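Local coordinates for putative uncharacterized protein TTHB071 (Thermus thermophilus, PDB 3AYV), which binds zinc ions in a xylose isomerase-like TIM barrel and is of unestablished function, but may take part in protection against oxidative stress, at residues L52-P57 against D83-L88; L121-A126 against E151-E156. All blocks are in the same frame, centred on the assembly; numbering follows the deposited sequence.

How the interactions relate
Both interactions belong to one eight-stranded parallel barrel, and their centres lie about 17 Å apart. Interaction 1 comes first along the chain and closes before interaction 2 opens: it seats helix 68-87 on barrel strand 52-55, whereas interaction 2 joins helix 120-129 to the end of helix 147-153 and the turn at that end. The two are in direct touch, because helices 68-87 and 120-129 are neighbours: Asp83 OD1 of interaction 1 makes a 2.6 Å salt bridge to Arg125 NH2 of interaction 2. Interaction 1 thus ties the helical layer to the strand carrying zinc ligand His55, interaction 2 joins helices within that layer away from the zinc sites, and the salt bridge connects them.

Interaction 1 (L52-P57 against D83-L88). With ZN (zinc ion), chain E.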
loop_
_atom_site.group_PDB
_atom_site.type_symbol
_atom_site.label_atom_id
_atom_site.label_comp_id
_atom_site.label_asym_id
_atom_site.label_seq_id
_atom_site.Cartn_x
_atom_site.Cartn_y
_atom_site.Cartn_z
ATOM N N LEU A 52 -12.699 -4.616 -0.731
ATOM C CA LEU A 52 -11.484 -5.275 -0.267
ATOM C C LEU A 52 -10.334 -5.060 -1.252
ATOM O O LEU A 52 -10.500 -5.175 -2.471
ATOM C CB LEU A 52 -11.730 -6.766 -0.030
ATOM C CG LEU A 52 -10.550 -7.604 0.517
ATOM C CD1 LEU A 52 -11.045 -8.739 1.372
ATOM C CD2 LEU A 52 -9.606 -8.141 -0.616
ATOM N N SER A 53 -9.175 -4.745 -0.693
ATOM C CA SER A 53 -7.939 -4.662 -1.452
ATOM C C SER A 53 -6.921 -5.480 -0.659
ATOM O O SER A 53 -7.210 -5.927 0.448
ATOM C CB SER A 53 -7.493 -3.206 -1.635
ATOM O OG SER A 53 -7.523 -2.463 -0.419
ATOM N N VAL A 54 -5.743 -5.722 -1.231
ATOM C CA VAL A 54 -4.732 -6.478 -0.481
ATOM C C VAL A 54 -3.409 -5.732 -0.490
ATOM O O VAL A 54 -3.137 -4.942 -1.393
ATOM C CB VAL A 54 -4.468 -7.915 -1.024
ATOM C CG1 VAL A 54 -5.752 -8.756 -1.068
ATOM C CG2 VAL A 54 -3.812 -7.848 -2.393
ATOM N N HIS A 55 -2.601 -5.989 0.539
ATOM C CA HIS A 55 -1.181 -5.594 0.508
ATOM C C HIS A 55 -0.381 -6.849 0.227
ATOM O O HIS A 55 -0.448 -7.827 0.976
ATOM C CB HIS A 55 -0.764 -4.991 1.854
ATOM C CG HIS A 55 0.500 -4.199 1.771
ATOM N ND1 HIS A 55 1.685 -4.728 1.288
ATOM C CD2 HIS A 55 0.758 -2.905 2.069
ATOM C CE1 HIS A 55 2.617 -3.787 1.303
ATOM N NE2 HIS A 55 2.083 -2.678 1.785
ATOM N N LEU A 56 0.342 -6.853 -0.898
ATOM C CA LEU A 56 1.153 -7.980 -1.296
ATOM C C LEU A 56 2.343 -8.121 -0.350
ATOM O O LEU A 56 2.651 -7.188 0.377
ATOM C CB LEU A 56 1.610 -7.826 -2.751
ATOM C CG LEU A 56 0.463 -7.804 -3.767
ATOM C CD1 LEU A 56 0.973 -7.437 -5.126
ATOM C CD2 LEU A 56 -0.211 -9.210 -3.832
ATOM N N PRO A 57 2.939 -9.316 -0.285
ATOM C CA PRO A 57 4.131 -9.484 0.574
ATOM C C PRO A 57 5.210 -8.456 0.226
ATOM O O PRO A 57 5.284 -8.009 -0.945
ATOM C CB PRO A 57 4.608 -10.898 0.211
ATOM C CG PRO A 57 3.283 -11.620 -0.167
ATOM C CD PRO A 57 2.564 -10.579 -0.958
ATOM N N ASP A 83 -2.777 -14.039 -7.166
ATOM C CA ASP A 83 -3.770 -15.151 -7.209
ATOM C C ASP A 83 -4.752 -15.094 -6.039
ATOM O O ASP A 83 -5.984 -15.176 -6.220
ATOM C CB ASP A 83 -3.079 -16.510 -7.229
ATOM C CG ASP A 83 -2.381 -16.801 -8.537
ATOM O OD1 ASP A 83 -2.744 -16.205 -9.579
ATOM O OD2 ASP A 83 -1.449 -17.637 -8.524
ATOM N N ARG A 84 -4.216 -14.964 -4.832
ATOM C CA ARG A 84 -5.038 -14.839 -3.633
ATOM C C ARG A 84 -5.922 -13.594 -3.604
ATOM O O ARG A 84 -7.071 -13.648 -3.140
ATOM C CB ARG A 84 -4.151 -14.904 -2.375
ATOM C CG ARG A 84 -3.508 -16.266 -2.141
ATOM C CD ARG A 84 -4.536 -17.411 -1.993
ATOM N NE ARG A 84 -3.934 -18.597 -1.376
ATOM C CZ ARG A 84 -4.560 -19.759 -1.228
ATOM N NH1 ARG A 84 -5.811 -19.914 -1.696
ATOM N NH2 ARG A 84 -3.937 -20.771 -0.625
ATOM N N ALA A 85 -5.385 -12.464 -4.070
ATOM C CA ALA A 85 -6.134 -11.221 -4.178
ATOM C C ALA A 85 -7.379 -11.434 -5.033
ATOM O O ALA A 85 -8.485 -11.020 -4.658
ATOM C CB ALA A 85 -5.240 -10.115 -4.791
ATOM N N ALA A 86 -7.199 -12.109 -6.165
ATOM C CA ALA A 86 -8.297 -12.355 -7.118
ATOM C C ALA A 86 -9.345 -13.267 -6.492
ATOM O O ALA A 86 -10.550 -13.042 -6.662
ATOM C CB ALA A 86 -7.755 -12.966 -8.410
ATOM N N GLU A 87 -8.881 -14.278 -5.762
ATOM C CA GLU A 87 -9.740 -15.190 -5.035
ATOM C C GLU A 87 -10.601 -14.461 -3.990
ATOM O O GLU A 87 -11.782 -14.800 -3.788
ATOM C CB GLU A 87 -8.903 -16.308 -4.399
ATOM C CG GLU A 87 -9.677 -17.206 -3.437
ATOM C CD GLU A 87 -8.846 -18.352 -2.865
ATOM O OE1 GLU A 87 -7.603 -18.388 -3.085
ATOM O OE2 GLU A 87 -9.458 -19.219 -2.195
ATOM N N LEU A 88 -10.021 -13.458 -3.337
ATOM C CA LEU A 88 -10.741 -12.662 -2.359
ATOM C C LEU A 88 -11.583 -11.574 -3.007
ATOM O O LEU A 88 -12.252 -10.817 -2.301
ATOM C CB LEU A 88 -9.762 -12.029 -1.356
ATOM C CG LEU A 88 -8.967 -12.980 -0.456
ATOM C CD1 LEU A 88 -7.856 -12.175 0.202
ATOM C CD2 LEU A 88 -9.874 -13.626 0.599
HETATM ZN ZN ZN E . 3.023 -0.687 2.426
HETATM O O HOH W 1 1.653 -0.217 3.952
HETATM O O HOH W 2 4.090 -1.297 4.556
#
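Val54 meets Ala85 and Leu88 through its two methyl branches. Its CB points to the helix, and Val54 CG2 reaches Ala85 CB at 3.6 Å, the shortest approach between the segments. CG2 stands between the backbone N and the carbonyl carbon, with CG1 beside the N (chi1 -57°), which turns both methyls toward Ala85 on the helix. Val54 CG1 touches Ala85 CB at 4.0 Å and, roughly at right angles to that and just past the helix end, Leu88 CD1 at 4.2 Å. Two residues earlier, Leu52 slants across Leu88, its CD2 4.0 Å from Leu88 CB. All four touching residues are buried, and no hydrogen bond crosses, so the 189 Å² interface is held by apolar packing. Strand alternation turns His55 to the other face, where NE2 binds zinc at 2.3 Å with His96, Glu136 and two waters. His55 ND1 steadies the ring by donating to a lone pair of Leu56 O at 2.8 Å, the acceptor only 1° out of the ring plane. This fixes the ring rotation, leaving NE2 to the metal. The contact belongs to the beta-alpha-beta unit of strand 52-55, helix 68-87 and strand 92-96: Val54 pairs by its backbone with Arg92 and Val94, while Leu88 also packs on Phe41 and Leu44 of helix 38-47.

Interaction 2 (L121-A126 against E151-E156); sequences LVVRRA and EAHAGE
In the outer helical layer of the TIM barrel, helix 120-129 meets the C-terminal end of helix 147-153 and the type I' beta turn, His153 to Glu156, formed there. One side chain, Val123, makes the whole contact from helix 120-129, and it does so with two branches. Val123 CG2 sits over a face of the His153 imidazole in a CH-pi contact, 4.0 Å from the ring centroid and 18° off the ring normal. The methyl is displaced toward the rim, which puts Val123 CG2 nearest His153 CE1, at 3.8 Å. His153 is tied at NE2 by a hydrogen bond with Ala116 O, a link to helix 112-118 that would restrain the ring while Val123 covers one face. The turn is closed by the backbone bond from Glu156 N to His153 O, and Ala154 and Gly155 both take positive phi (48° and 92°), as a type I' turn requires. The turn thereby brings Glu156 back to the same valine. Its carboxylate serves a different partner: OE1 forms a salt bridge to Arg127, further along helix 120-129. Standing anti to the backbone N, the second methyl, Val123 CG1, lies 4.0 Å from Glu156 CB.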
loop_
_atom_site.group_PDB
_atom_site.type_symbol
_atom_site.label_atom_id
_atom_site.label_comp_id
_atom_site.label_asym_id
_atom_site.label_seq_id
_atom_site.Cartn_x
_atom_site.Cartn_y
_atom_site.Cartn_z
ATOM N N LEU A 121 5.878 -9.242 -15.769
ATOM C CA LEU A 121 5.028 -10.430 -15.481
ATOM C C LEU A 121 3.989 -10.167 -14.411
ATOM O O LEU A 121 2.900 -10.742 -14.429
ATOM C CB LEU A 121 5.869 -11.644 -15.073
ATOM C CG LEU A 121 6.763 -12.301 -16.130
ATOM C CD1 LEU A 121 7.481 -13.500 -15.491
ATOM C CD2 LEU A 121 6.015 -12.713 -17.437
ATOM N N VAL A 122 4.341 -9.306 -13.454
ATOM C CA VAL A 122 3.426 -8.966 -12.379
ATOM C C VAL A 122 2.272 -8.103 -12.881
ATOM O O VAL A 122 1.108 -8.380 -12.566
ATOM C CB VAL A 122 4.166 -8.253 -11.231
ATOM C CG1 VAL A 122 3.225 -8.021 -10.042
ATOM C CG2 VAL A 122 5.334 -9.122 -10.826
ATOM N N VAL A 123 2.588 -7.079 -13.673
ATOM C CA VAL A 123 1.552 -6.236 -14.286
ATOM C C VAL A 123 0.641 -7.094 -15.196
ATOM O O VAL A 123 -0.592 -6.924 -15.198
ATOM C CB VAL A 123 2.179 -5.068 -15.075
ATOM C CG1 VAL A 123 1.121 -4.270 -15.864
ATOM C CG2 VAL A 123 2.866 -4.112 -14.075
ATOM N N ARG A 124 1.257 -8.003 -15.948
ATOM C CA ARG A 124 0.489 -8.865 -16.854
ATOM C C ARG A 124 -0.461 -9.771 -16.073
ATOM O O ARG A 124 -1.638 -9.934 -16.469
ATOM C CB ARG A 124 1.410 -9.666 -17.782
ATOM C CG ARG A 124 2.164 -8.794 -18.809
ATOM C CD ARG A 124 3.265 -9.621 -19.510
ATOM N NE ARG A 124 2.713 -10.824 -20.140
ATOM C CZ ARG A 124 3.406 -11.673 -20.901
ATOM N NH1 ARG A 124 4.702 -11.474 -21.130
ATOM N NH2 ARG A 124 2.801 -12.730 -21.439
ATOM N N ARG A 125 0.011 -10.326 -14.952
ATOM C CA ARG A 125 -0.824 -11.207 -14.117
ATOM C C ARG A 125 -1.999 -10.435 -13.512
ATOM O O ARG A 125 -3.133 -10.933 -13.489
ATOM C CB ARG A 125 0.008 -11.913 -13.004
ATOM C CG ARG A 125 -0.760 -12.969 -12.184
ATOM C CD ARG A 125 -1.375 -14.068 -13.094
ATOM N NE ARG A 125 -1.991 -15.168 -12.326
ATOM C CZ ARG A 125 -3.102 -15.819 -12.684
ATOM N NH1 ARG A 125 -3.755 -15.486 -13.794
ATOM N NH2 ARG A 125 -3.588 -16.792 -11.919
ATOM N N ALA A 126 -1.714 -9.243 -12.993
ATOM C CA ALA A 126 -2.746 -8.347 -12.458
ATOM C C ALA A 126 -3.817 -8.036 -13.523
ATOM O O ALA A 126 -5.032 -8.093 -13.246
ATOM C CB ALA A 126 -2.091 -7.050 -11.933
ATOM N N GLU A 151 5.418 5.824 -15.688
ATOM C CA GLU A 151 5.313 6.251 -17.096
ATOM C C GLU A 151 5.567 5.091 -18.050
ATOM O O GLU A 151 4.896 4.967 -19.079
ATOM C CB GLU A 151 6.362 7.291 -17.416
ATOM C CG GLU A 151 6.312 8.579 -16.717
ATOM C CD GLU A 151 7.464 9.433 -17.234
ATOM O OE1 GLU A 151 8.564 9.427 -16.608
ATOM O OE2 GLU A 151 7.290 10.025 -18.316
ATOM N N ALA A 152 6.568 4.265 -17.727
ATOM C CA ALA A 152 6.874 3.099 -18.552
ATOM C C ALA A 152 5.668 2.178 -18.667
ATOM O O ALA A 152 5.445 1.548 -19.722
ATOM C CB ALA A 152 8.124 2.335 -18.030
ATOM N N HIS A 153 4.849 2.118 -17.615
ATOM C CA HIS A 153 3.688 1.248 -17.666
ATOM C C HIS A 153 2.421 1.917 -18.226
ATOM O O HIS A 153 1.383 1.256 -18.396
ATOM C CB HIS A 153 3.494 0.489 -16.354
ATOM C CG HIS A 153 4.399 -0.699 -16.246
ATOM N ND1 HIS A 153 4.203 -1.845 -16.991
ATOM C CD2 HIS A 153 5.555 -0.889 -15.562
ATOM C CE1 HIS A 153 5.168 -2.711 -16.730
ATOM N NE2 HIS A 153 6.005 -2.154 -15.865
ATOM N N ALA A 154 2.555 3.201 -18.557
ATOM C CA ALA A 154 1.566 3.948 -19.346
ATOM C C ALA A 154 0.148 3.766 -18.836
ATOM O O ALA A 154 -0.744 3.428 -19.609
ATOM C CB ALA A 154 1.647 3.510 -20.824
ATOM N N GLY A 155 -0.054 3.952 -17.539
ATOM C CA GLY A 155 -1.398 3.867 -16.973
ATOM C C GLY A 155 -1.835 2.505 -16.453
ATOM O O GLY A 155 -2.913 2.398 -15.853
ATOM N N GLU A 156 -1.032 1.466 -16.682
ATOM C CA GLU A 156 -1.336 0.111 -16.194
ATOM C C GLU A 156 -0.847 -0.135 -14.754
ATOM O O GLU A 156 -1.089 -1.205 -14.177
ATOM C CB GLU A 156 -0.737 -0.950 -17.129
ATOM C CG GLU A 156 -1.297 -0.810 -18.573
ATOM C CD GLU A 156 -2.797 -0.968 -18.563
ATOM O OE1 GLU A 156 -3.264 -2.066 -18.180
ATOM O OE2 GLU A 156 -3.508 0.009 -18.891
#